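Local coordinates for protein diaminopimelate decarboxylase (Methanocaldococcus jannaschii, PDB 1TUF) that decarboxylates meso-diaminopimelate to L-lysine, the last step of lysine biosynthesis, with pyridoxal 5'-phosphate as its cofactor, at residues I42-Y47 with R293-T298; G212-D217 with L251-Y256; A153-R158 with E200-V205; S137-I142 with K194-M199. All coordinates share one frame; numbering follows the deposited sequence.

Overall arrangement
All four contacts belong to the TIM-barrel domain that binds the cofactor, and they fall into two pairs. Contacts 1 and 2 lie at the active-site end, with centres about 12 Å apart; R293 of contact 1 touches S213 and Y255 of contact 2, and both contacts reach azelaic acid. Contacts 3 and 4 have centres about 8 Å apart and combine two neighbouring barrel strands with the helices preceding them. The centres of contacts 1 and 3 are about 30 Å apart. Along the chain, 42-47 comes first and 293-298 last; the alternating segments of contacts 4 and 3 lie between them, followed by contact 2. Contacts 1 and 2 thus illustrate the catalytic mouth, contacts 3 and 4 the barrel framework.

Contact 1 (I42-Y47 with R293-T298); sequences INYNRY and RSLVAT. With AZ1 (azelaic acid), chain C.
The carboxamide of N43 spends both of its N-H groups on the other segment: ND2 donates to T298 OG1 at 2.9 Å and to the backbone L295 O at 3.1 Å, with both acceptors in the amide plane. The example comes from a TIM barrel, where helix 37-51 meets the short helix 293-296 that follows barrel strand 286-289. N43 CG lies beside its backbone N (chi1 -63°), which directs the amide at the turn of 293-298. Both bonds are nearly straight (162° to T298 OG1, 169° to L295 O), although ND2 lies above the carbonyl plane of L295. A water closes the polar triangle: it donates to N43 OD1 at 3.0 Å and accepts from T298 OG1 at 3.2 Å. Beside this network L295 packs its CD2 against the backbone of Y44, 3.6 Å from Y44 CA and near the plane of the Y44 ring at its edge. R293 belongs to the active site, its backbone N hydrogen-bonded to the phosphate of the cofactor-lysine adduct at position 69, while NH1 makes a weak hydrogen bond to the carboxylate oxygen OXT of azelaic acid. Farther along, the Y47 and S294 hydroxyls meet at the ring edge, with OH to OG 2.7 Å.

Contact 2 (G212-D217 with L251-Y256); sequences GSQLTD and LGIPYY. With AZ1 (azelaic acid), chain C.
L251 opens the second segment by lying against L215, the two backbones forming a single bridge. A water links the loops here, accepting from Q214 N at 2.9 Å and giving a weak bond to L251 O. At G252 the backbone N donates to L215 O (2.8 Å, 161°), coming from above the carbonyl plane, and the bare CA is met by two side chains: Q214 OE1 comes within 3.2 Å of G252 CA, and the T216 methyl CG2 also lies against it. I253 then receives the whole Q214 amide. I253 N donates to Q214 OE1 at 3.0 Å, and Q214 NE2 returns a bond to I253 O at 3.2 Å, lying in the carbonyl plane on a lone pair. The amide thus pairs with both polar backbone atoms of one residue, which fixes its rotation. Q214 reaches them because its chain, extended at first, bends at chi2 (50°) back toward 251-256. I253 O has a second donor, Y255 N at 2.7 Å, across the inverse gamma turn centred on P254. That turn brings the Y255 ring round to Q214, with CE2 3.6 Å from OE1, while I253 CG2 sits over one ring face; the phenol OH is hydrogen-bonded to R293 NH1. On the other loop S213 OG is hydrogen-bonded to the phosphate of the cofactor-lysine adduct at position 69 and to R293 NH2, and lies 3.6 Å from C5 of azelaic acid. Two loops cross-braced beside a phosphate in this way, each following a barrel strand, belong to the cofactor site at the C-terminal mouth of a TIM barrel.

Contact 3 (A153-R158 with E200-V205); sequences ANVAFR and EYVNVV
N154 and N203 stand side by side and point the same way from adjacent strands, yet their amides do not pair: the planes are 74° apart, and N154 OD1 faces N203 OD1 at 3.4 Å, two acceptors without a hydrogen bond. Different first torsions set this up, since N154 CG is anti to its carbonyl carbon (chi1 -59°) whereas N203 CG is anti to its backbone N (chi1 173°). N154 turns its ND2 to I128 O instead. V155 points to the other side of the sheet, where its CG2 reaches toward both V202 and V204, 4.2 Å from V202 CB. The strands are parallel neighbours in the TIM barrel, and the face carrying A153, V155, V202 and V204 is the outer one, packed by helices 136-149 and 188-197. Backbone bonds hold the register: A153 N to Y201 O (2.9 Å), N203 N to A153 O (2.8 Å), V155 N to N203 O (3.0 Å) and V205 N to V155 O (3.1 Å). Further along, F157 crosses V204 at a slant and brings CE1 within 4.0 Å of V204 CG1. V205 lays its CG2 against the backbone of V155, 3.6 Å from V155 O.

Contact 4 (S137-I142 with K194-M199); sequences SELILI and KMALEM
Within the two segments, the shortest backbone bond between residues that touch across the contact is M199 N to A196 O, at 2.9 Å. It ties M199 to the end of helix 188-197, and A196 and M199 both confront L139 on helix 136-149. The meeting itself is wholly apolar, with no hydrogen bond between the segments. The closest touches of L139 are divided between its two methyls: CD1 rests on the A196 methyl CB at 3.5 Å, while CD2 touches the sulfur of M199, 3.4 Å from SD. The M199 side chain passes obliquely over the end of L139, thioether across isopropyl group. M199 CG turns away from its carbonyl carbon (chi1 -62°) and the chain bends at chi3, which carries CE past L139 to the next residue of the helix. There CE lies 4.0 Å from I140 CA, and I140 CG1 meets the same methyl at 4.3 Å. In the TIM barrel these are neighbouring outer helices, each leading into a barrel strand, 153-160 after the first and 202-208 after the second. Inward of the helix-helix seam L139 rests on V202 and F157, and A196 on V202, V204 and F157, so the same residues join helix to helix and helices to sheet. The first helix also reaches the dimer partner, where S137 OG is hydrogen-bonded to H308 ND1 of the second subunit. M195 adds a looser touch, its CB lying 4.5 Å from L139 CD1.

Contact 1 (I42-Y47 with R293-T298)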
# COMPACT_ATOMS: atom_id res chain seq x y z
N ILE A 42 9.32 -16.16 21.97
CA ILE A 42 9.08 -17.54 21.60
C ILE A 42 9.56 -17.82 20.19
O ILE A 42 10.34 -18.75 19.96
CB ILE A 42 7.59 -17.87 21.76
CG1 ILE A 42 7.26 -17.89 23.25
CG2 ILE A 42 7.24 -19.17 21.04
CD1 ILE A 42 5.82 -18.14 23.58
N ASN A 43 9.12 -17.00 19.24
CA ASN A 43 9.52 -17.19 17.85
C ASN A 43 11.04 -17.08 17.68
O ASN A 43 11.63 -17.82 16.90
CB ASN A 43 8.84 -16.17 16.93
CG ASN A 43 7.32 -16.31 16.91
OD1 ASN A 43 6.78 -17.38 17.21
ND2 ASN A 43 6.63 -15.24 16.53
N TYR A 44 11.67 -16.18 18.42
CA TYR A 44 13.11 -16.01 18.33
C TYR A 44 13.84 -17.20 18.95
O TYR A 44 14.75 -17.77 18.34
CB TYR A 44 13.53 -14.71 19.02
CG TYR A 44 15.02 -14.45 18.97
CD1 TYR A 44 15.67 -14.19 17.77
CD2 TYR A 44 15.79 -14.52 20.14
CE1 TYR A 44 17.06 -14.01 17.72
CE2 TYR A 44 17.18 -14.34 20.10
CZ TYR A 44 17.80 -14.08 18.89
OH TYR A 44 19.16 -13.92 18.85
N ASN A 45 13.44 -17.60 20.15
CA ASN A 45 14.09 -18.72 20.80
C ASN A 45 14.03 -19.99 19.96
O ASN A 45 15.01 -20.72 19.86
CB ASN A 45 13.48 -18.97 22.18
CG ASN A 45 13.78 -17.84 23.15
OD1 ASN A 45 14.80 -17.15 23.03
ND2 ASN A 45 12.91 -17.66 24.13
N ARG A 46 12.88 -20.25 19.33
CA ARG A 46 12.76 -21.44 18.49
C ARG A 46 13.84 -21.49 17.41
O ARG A 46 14.30 -22.58 17.06
CB ARG A 46 11.38 -21.49 17.85
CG ARG A 46 10.31 -21.90 18.82
CD ARG A 46 8.95 -21.79 18.18
NE ARG A 46 7.91 -22.13 19.13
CZ ARG A 46 6.64 -21.75 19.02
NH1 ARG A 46 6.26 -21.00 17.99
NH2 ARG A 46 5.77 -22.12 19.95
N TYR A 47 14.23 -20.33 16.90
CA TYR A 47 15.26 -20.24 15.87
C TYR A 47 16.63 -20.50 16.48
O TYR A 47 17.54 -21.01 15.81
CB TYR A 47 15.28 -18.84 15.24
CG TYR A 47 14.62 -18.76 13.88
CD1 TYR A 47 15.31 -19.11 12.72
CD2 TYR A 47 13.29 -18.35 13.76
CE1 TYR A 47 14.69 -19.06 11.47
CE2 TYR A 47 12.66 -18.30 12.52
CZ TYR A 47 13.37 -18.66 11.39
OH TYR A 47 12.73 -18.62 10.16
N ARG A 293 8.78 -12.53 8.63
CA ARG A 293 7.44 -12.98 8.99
C ARG A 293 7.50 -14.06 10.07
O ARG A 293 6.66 -14.09 10.97
CB ARG A 293 6.76 -13.54 7.74
CG ARG A 293 5.27 -13.80 7.87
CD ARG A 293 4.81 -14.73 6.75
NE ARG A 293 5.29 -14.29 5.43
CZ ARG A 293 4.79 -13.26 4.76
NH1 ARG A 293 3.78 -12.56 5.27
NH2 ARG A 293 5.29 -12.94 3.57
N SER A 294 8.51 -14.93 10.00
CA SER A 294 8.65 -16.02 10.97
C SER A 294 9.19 -15.58 12.33
O SER A 294 9.62 -16.40 13.12
CB SER A 294 9.51 -17.16 10.41
OG SER A 294 10.80 -16.72 10.03
N LEU A 295 9.14 -14.28 12.60
CA LEU A 295 9.60 -13.75 13.87
C LEU A 295 8.57 -12.85 14.53
O LEU A 295 8.42 -12.87 15.75
CB LEU A 295 10.91 -12.98 13.70
CG LEU A 295 12.21 -13.77 13.87
CD1 LEU A 295 13.39 -12.85 13.61
CD2 LEU A 295 12.31 -14.36 15.27
N VAL A 296 7.85 -12.05 13.74
CA VAL A 296 6.87 -11.13 14.31
C VAL A 296 5.42 -11.35 13.88
O VAL A 296 4.51 -10.92 14.58
CB VAL A 296 7.27 -9.66 14.00
CG1 VAL A 296 8.66 -9.38 14.55
CG2 VAL A 296 7.23 -9.40 12.50
N ALA A 297 5.22 -12.03 12.76
CA ALA A 297 3.88 -12.28 12.24
C ALA A 297 2.84 -12.76 13.26
O ALA A 297 1.80 -12.12 13.44
CB ALA A 297 3.95 -13.26 11.09
N THR A 298 3.13 -13.87 13.92
CA THR A 298 2.21 -14.46 14.88
C THR A 298 2.07 -13.68 16.18
O THR A 298 1.25 -14.05 17.03
CB THR A 298 2.63 -15.89 15.25
OG1 THR A 298 3.80 -15.85 16.07
CG2 THR A 298 2.95 -16.70 13.98
C AZ1 C . 2.26 -10.82 2.52
C2 AZ1 C . 3.66 -10.39 2.09
C3 AZ1 C . 4.64 -9.29 1.64
C4 AZ1 C . 6.12 -9.34 1.28
C5 AZ1 C . 6.95 -10.61 1.16
C6 AZ1 C . 8.05 -10.62 0.09
C7 AZ1 C . 8.04 -11.19 -1.34
C8 AZ1 C . 9.07 -10.82 -2.40
C9 AZ1 C . 10.48 -11.34 -2.17
OXT AZ1 C . 1.98 -12.11 2.84
O AZ1 C . 1.36 -9.97 2.60
O2 AZ1 C . 10.68 -12.70 -2.19
OXT2 AZ1 C . 11.38 -10.51 -1.98
O HOH W 1 4.40 -19.01 16.43

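Contact 2 (G212-D217 with L251-Y256)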
# COMPACT_ATOMS: atom_id res chain seq x y z
N GLY A 212 12.63 -16.57 -1.54
CA GLY A 212 11.21 -16.29 -1.55
C GLY A 212 10.64 -16.00 -0.19
O GLY A 212 11.37 -15.76 0.77
N SER A 213 9.31 -16.02 -0.10
CA SER A 213 8.64 -15.74 1.15
C SER A 213 7.38 -16.58 1.29
O SER A 213 6.77 -17.01 0.30
CB SER A 213 8.28 -14.24 1.23
OG SER A 213 7.57 -13.96 2.42
N GLN A 214 7.00 -16.80 2.54
CA GLN A 214 5.85 -17.61 2.91
C GLN A 214 5.93 -19.02 2.31
O GLN A 214 4.93 -19.60 1.88
CB GLN A 214 4.56 -16.92 2.48
CG GLN A 214 3.28 -17.61 2.97
CD GLN A 214 3.31 -17.91 4.46
OE1 GLN A 214 3.99 -17.22 5.22
NE2 GLN A 214 2.56 -18.92 4.88
N LEU A 215 7.15 -19.57 2.29
CA LEU A 215 7.36 -20.92 1.78
C LEU A 215 7.12 -21.89 2.93
O LEU A 215 7.79 -21.82 3.96
CB LEU A 215 8.80 -21.07 1.26
CG LEU A 215 9.17 -20.17 0.08
CD1 LEU A 215 10.63 -20.39 -0.30
CD2 LEU A 215 8.27 -20.48 -1.11
N THR A 216 6.16 -22.80 2.75
CA THR A 216 5.83 -23.79 3.76
C THR A 216 6.30 -25.19 3.37
O THR A 216 5.58 -26.17 3.55
CB THR A 216 4.30 -23.82 4.01
OG1 THR A 216 3.62 -23.85 2.76
CG2 THR A 216 3.86 -22.59 4.80
N ASP A 217 7.51 -25.28 2.83
CA ASP A 217 8.11 -26.55 2.42
C ASP A 217 9.62 -26.44 2.47
O ASP A 217 10.21 -25.51 1.93
CB ASP A 217 7.66 -26.92 1.00
CG ASP A 217 8.32 -28.19 0.49
OD1 ASP A 217 8.76 -29.01 1.33
OD2 ASP A 217 8.38 -28.39 -0.75
N LEU A 251 10.50 -18.24 5.59
CA LEU A 251 9.84 -19.41 6.16
C LEU A 251 8.37 -19.06 6.43
O LEU A 251 8.08 -18.11 7.16
CB LEU A 251 10.53 -19.84 7.45
CG LEU A 251 9.91 -21.05 8.15
CD1 LEU A 251 10.12 -22.27 7.26
CD2 LEU A 251 10.51 -21.28 9.54
N GLY A 252 7.46 -19.83 5.85
CA GLY A 252 6.04 -19.60 6.03
C GLY A 252 5.55 -19.56 7.47
O GLY A 252 6.19 -20.08 8.37
N ILE A 253 4.37 -18.95 7.65
CA ILE A 253 3.72 -18.79 8.94
C ILE A 253 2.35 -19.47 8.92
O ILE A 253 1.71 -19.57 7.88
CB ILE A 253 3.56 -17.27 9.24
CG1 ILE A 253 4.81 -16.78 9.98
CG2 ILE A 253 2.26 -16.97 9.99
CD1 ILE A 253 6.08 -16.93 9.15
N PRO A 254 1.89 -19.94 10.09
CA PRO A 254 0.60 -20.63 10.27
C PRO A 254 -0.64 -19.76 10.07
O PRO A 254 -1.48 -19.66 10.97
CB PRO A 254 0.69 -21.14 11.72
CG PRO A 254 2.16 -21.28 11.94
CD PRO A 254 2.69 -20.02 11.31
N TYR A 255 -0.78 -19.13 8.90
CA TYR A 255 -1.96 -18.29 8.65
C TYR A 255 -3.20 -19.17 8.72
O TYR A 255 -4.19 -18.81 9.36
CB TYR A 255 -1.88 -17.61 7.27
CG TYR A 255 -0.94 -16.43 7.21
CD1 TYR A 255 -1.12 -15.32 8.04
CD2 TYR A 255 0.16 -16.44 6.36
CE1 TYR A 255 -0.23 -14.25 8.02
CE2 TYR A 255 1.05 -15.38 6.32
CZ TYR A 255 0.86 -14.29 7.15
OH TYR A 255 1.78 -13.27 7.13
N TYR A 256 -3.15 -20.31 8.05
CA TYR A 256 -4.26 -21.27 8.06
C TYR A 256 -4.03 -22.15 9.28
O TYR A 256 -2.99 -22.80 9.41
CB TYR A 256 -4.26 -22.10 6.77
CG TYR A 256 -4.93 -21.40 5.60
CD1 TYR A 256 -6.32 -21.35 5.50
CD2 TYR A 256 -4.17 -20.76 4.63
CE1 TYR A 256 -6.94 -20.67 4.44
CE2 TYR A 256 -4.77 -20.09 3.57
CZ TYR A 256 -6.15 -20.04 3.48
OH TYR A 256 -6.73 -19.35 2.43
C AZ1 C . 2.26 -10.82 2.52
C2 AZ1 C . 3.66 -10.39 2.09
C3 AZ1 C . 4.64 -9.29 1.64
C4 AZ1 C . 6.12 -9.34 1.28
C5 AZ1 C . 6.95 -10.61 1.16
C6 AZ1 C . 8.05 -10.62 0.09
C7 AZ1 C . 8.04 -11.19 -1.34
C8 AZ1 C . 9.07 -10.82 -2.40
C9 AZ1 C . 10.48 -11.34 -2.17
OXT AZ1 C . 1.98 -12.11 2.84
O AZ1 C . 1.36 -9.97 2.60
O2 AZ1 C . 10.68 -12.70 -2.19
OXT2 AZ1 C . 11.38 -10.51 -1.98
O HOH W 2 7.96 -15.71 5.06

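Contact 3 (A153-R158 with E200-V205)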
# COMPACT_ATOMS: atom_id res chain seq x y z
N ALA A 153 35.01 -1.51 3.32
CA ALA A 153 33.64 -1.99 3.42
C ALA A 153 33.58 -3.51 3.29
O ALA A 153 34.25 -4.09 2.43
CB ALA A 153 32.78 -1.35 2.34
N ASN A 154 32.77 -4.14 4.13
CA ASN A 154 32.61 -5.59 4.09
C ASN A 154 31.53 -5.93 3.07
O ASN A 154 30.44 -5.36 3.09
CB ASN A 154 32.22 -6.12 5.47
CG ASN A 154 33.24 -5.78 6.53
OD1 ASN A 154 34.44 -5.85 6.28
ND2 ASN A 154 32.77 -5.42 7.72
N VAL A 155 31.83 -6.86 2.16
CA VAL A 155 30.85 -7.21 1.14
C VAL A 155 30.59 -8.68 0.93
O VAL A 155 31.50 -9.47 0.75
CB VAL A 155 31.25 -6.60 -0.22
CG1 VAL A 155 31.33 -5.07 -0.10
CG2 VAL A 155 32.58 -7.16 -0.66
N ALA A 156 29.31 -9.05 0.98
CA ALA A 156 28.90 -10.41 0.73
C ALA A 156 28.36 -10.32 -0.69
O ALA A 156 28.42 -9.25 -1.30
CB ALA A 156 27.81 -10.83 1.69
N PHE A 157 27.84 -11.42 -1.22
CA PHE A 157 27.31 -11.38 -2.57
C PHE A 157 26.00 -12.13 -2.71
O PHE A 157 25.91 -13.33 -2.39
CB PHE A 157 28.35 -11.91 -3.56
CG PHE A 157 29.56 -11.04 -3.66
CD1 PHE A 157 30.53 -11.05 -2.66
CD2 PHE A 157 29.71 -10.15 -4.73
CE1 PHE A 157 31.61 -10.17 -2.70
CE2 PHE A 157 30.79 -9.27 -4.78
CZ PHE A 157 31.74 -9.28 -3.77
N ARG A 158 24.97 -11.42 -3.17
CA ARG A 158 23.68 -12.04 -3.36
C ARG A 158 23.77 -12.72 -4.72
O ARG A 158 23.98 -12.07 -5.75
CB ARG A 158 22.55 -11.01 -3.34
CG ARG A 158 21.16 -11.62 -3.48
CD ARG A 158 20.04 -10.60 -3.28
NE ARG A 158 18.72 -11.24 -3.37
CZ ARG A 158 17.58 -10.71 -2.94
NH1 ARG A 158 17.56 -9.51 -2.38
NH2 ARG A 158 16.45 -11.40 -3.07
N GLU A 200 41.00 -2.57 -3.42
CA GLU A 200 41.67 -2.27 -2.16
C GLU A 200 40.79 -1.77 -1.02
O GLU A 200 41.27 -1.63 0.10
CB GLU A 200 42.78 -1.24 -2.39
CG GLU A 200 43.91 -1.72 -3.27
CD GLU A 200 45.04 -0.71 -3.34
OE1 GLU A 200 45.65 -0.42 -2.28
OE2 GLU A 200 45.31 -0.19 -4.45
N TYR A 201 39.51 -1.50 -1.28
CA TYR A 201 38.68 -0.98 -0.21
C TYR A 201 37.45 -1.80 0.16
O TYR A 201 36.55 -1.33 0.85
CB TYR A 201 38.30 0.47 -0.54
CG TYR A 201 39.48 1.25 -1.08
CD1 TYR A 201 39.76 1.28 -2.45
CD2 TYR A 201 40.35 1.92 -0.22
CE1 TYR A 201 40.87 1.96 -2.95
CE2 TYR A 201 41.47 2.59 -0.70
CZ TYR A 201 41.72 2.61 -2.06
OH TYR A 201 42.83 3.28 -2.55
N VAL A 202 37.44 -3.05 -0.29
CA VAL A 202 36.35 -3.95 0.01
C VAL A 202 36.93 -5.23 0.60
O VAL A 202 38.04 -5.64 0.26
CB VAL A 202 35.53 -4.29 -1.25
CG1 VAL A 202 34.88 -3.02 -1.79
CG2 VAL A 202 36.44 -4.90 -2.31
N ASN A 203 36.17 -5.86 1.48
CA ASN A 203 36.61 -7.07 2.13
C ASN A 203 35.54 -8.13 1.94
O ASN A 203 34.49 -8.07 2.58
CB ASN A 203 36.81 -6.80 3.62
CG ASN A 203 37.11 -8.06 4.40
OD1 ASN A 203 36.79 -8.15 5.58
ND2 ASN A 203 37.74 -9.03 3.74
N VAL A 204 35.79 -9.09 1.06
CA VAL A 204 34.83 -10.15 0.80
C VAL A 204 34.67 -10.97 2.07
O VAL A 204 35.65 -11.42 2.65
CB VAL A 204 35.29 -11.06 -0.34
CG1 VAL A 204 35.42 -10.25 -1.63
CG2 VAL A 204 36.64 -11.68 0.01
N VAL A 205 33.43 -11.17 2.50
CA VAL A 205 33.19 -11.92 3.72
C VAL A 205 32.18 -13.05 3.58
O VAL A 205 31.98 -13.82 4.52
CB VAL A 205 32.71 -10.97 4.85
CG1 VAL A 205 33.86 -10.09 5.31
CG2 VAL A 205 31.56 -10.10 4.33

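Contact 4 (S137-I142 with K194-M199)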
# COMPACT_ATOMS: atom_id res chain seq x y z
N SER A 137 27.72 -2.89 -10.43
CA SER A 137 27.58 -1.45 -10.38
C SER A 137 27.60 -1.02 -8.92
O SER A 137 28.12 0.04 -8.58
CB SER A 137 26.27 -1.01 -11.01
OG SER A 137 26.12 0.40 -10.92
N GLU A 138 27.03 -1.85 -8.06
CA GLU A 138 26.99 -1.57 -6.63
C GLU A 138 28.38 -1.73 -6.01
O GLU A 138 28.79 -0.91 -5.19
CB GLU A 138 25.99 -2.51 -5.94
CG GLU A 138 25.73 -2.16 -4.49
CD GLU A 138 24.95 -3.23 -3.74
OE1 GLU A 138 24.03 -3.84 -4.32
OE2 GLU A 138 25.26 -3.46 -2.54
N LEU A 139 29.10 -2.78 -6.41
CA LEU A 139 30.44 -3.05 -5.89
C LEU A 139 31.38 -1.90 -6.22
O LEU A 139 32.11 -1.41 -5.36
CB LEU A 139 30.99 -4.34 -6.51
CG LEU A 139 31.93 -5.24 -5.70
CD1 LEU A 139 32.71 -6.13 -6.67
CD2 LEU A 139 32.90 -4.42 -4.87
N ILE A 140 31.35 -1.46 -7.47
CA ILE A 140 32.19 -0.36 -7.92
C ILE A 140 31.90 0.91 -7.13
O ILE A 140 32.80 1.72 -6.90
CB ILE A 140 31.95 -0.06 -9.40
CG1 ILE A 140 32.42 -1.23 -10.25
CG2 ILE A 140 32.62 1.24 -9.77
CD1 ILE A 140 32.20 -1.04 -11.74
N LEU A 141 30.64 1.07 -6.72
CA LEU A 141 30.23 2.26 -5.96
C LEU A 141 30.72 2.14 -4.53
O LEU A 141 31.29 3.09 -3.98
CB LEU A 141 28.70 2.39 -5.95
CG LEU A 141 28.14 3.82 -5.92
CD1 LEU A 141 26.70 3.76 -5.46
CD2 LEU A 141 28.94 4.70 -4.98
N ILE A 142 30.48 0.98 -3.93
CA ILE A 142 30.92 0.73 -2.55
C ILE A 142 32.43 0.91 -2.43
O ILE A 142 32.90 1.65 -1.56
CB ILE A 142 30.55 -0.69 -2.10
CG1 ILE A 142 29.04 -0.86 -2.14
CG2 ILE A 142 31.10 -0.95 -0.71
CD1 ILE A 142 28.58 -2.25 -1.79
N LYS A 194 35.45 -12.08 -7.95
CA LYS A 194 36.84 -11.95 -8.35
C LYS A 194 37.21 -10.49 -8.53
O LYS A 194 38.34 -10.09 -8.24
CB LYS A 194 37.12 -12.72 -9.64
CG LYS A 194 37.35 -14.20 -9.45
CD LYS A 194 37.74 -14.86 -10.76
CE LYS A 194 38.12 -16.33 -10.56
NZ LYS A 194 38.35 -17.04 -11.85
N MET A 195 36.27 -9.69 -9.01
CA MET A 195 36.51 -8.27 -9.22
C MET A 195 36.72 -7.56 -7.88
O MET A 195 37.53 -6.64 -7.76
CB MET A 195 35.34 -7.63 -9.97
CG MET A 195 35.59 -6.18 -10.40
SD MET A 195 34.18 -5.42 -11.27
CE MET A 195 34.05 -6.49 -12.71
N ALA A 196 35.99 -8.02 -6.86
CA ALA A 196 36.08 -7.45 -5.52
C ALA A 196 37.42 -7.79 -4.87
O ALA A 196 38.04 -6.94 -4.23
CB ALA A 196 34.92 -7.96 -4.66
N LEU A 197 37.88 -9.02 -5.04
CA LEU A 197 39.16 -9.44 -4.48
C LEU A 197 40.33 -8.58 -4.93
O LEU A 197 41.33 -8.49 -4.22
CB LEU A 197 39.44 -10.90 -4.83
CG LEU A 197 38.52 -11.88 -4.10
CD1 LEU A 197 38.81 -13.31 -4.52
CD2 LEU A 197 38.70 -11.69 -2.60
N GLU A 198 40.20 -7.94 -6.08
CA GLU A 198 41.27 -7.09 -6.58
C GLU A 198 41.12 -5.63 -6.18
O GLU A 198 41.96 -4.79 -6.52
CB GLU A 198 41.37 -7.19 -8.11
CG GLU A 198 41.78 -8.57 -8.62
CD GLU A 198 43.07 -9.07 -7.98
OE1 GLU A 198 44.11 -8.38 -8.12
OE2 GLU A 198 43.03 -10.15 -7.35
N MET A 199 40.04 -5.31 -5.46
CA MET A 199 39.82 -3.94 -5.02
C MET A 199 40.45 -3.76 -3.65
O MET A 199 40.42 -4.66 -2.82
CB MET A 199 38.32 -3.63 -4.97
CG MET A 199 37.64 -3.73 -6.32
SD MET A 199 35.85 -3.55 -6.27
CE MET A 199 35.59 -2.50 -7.70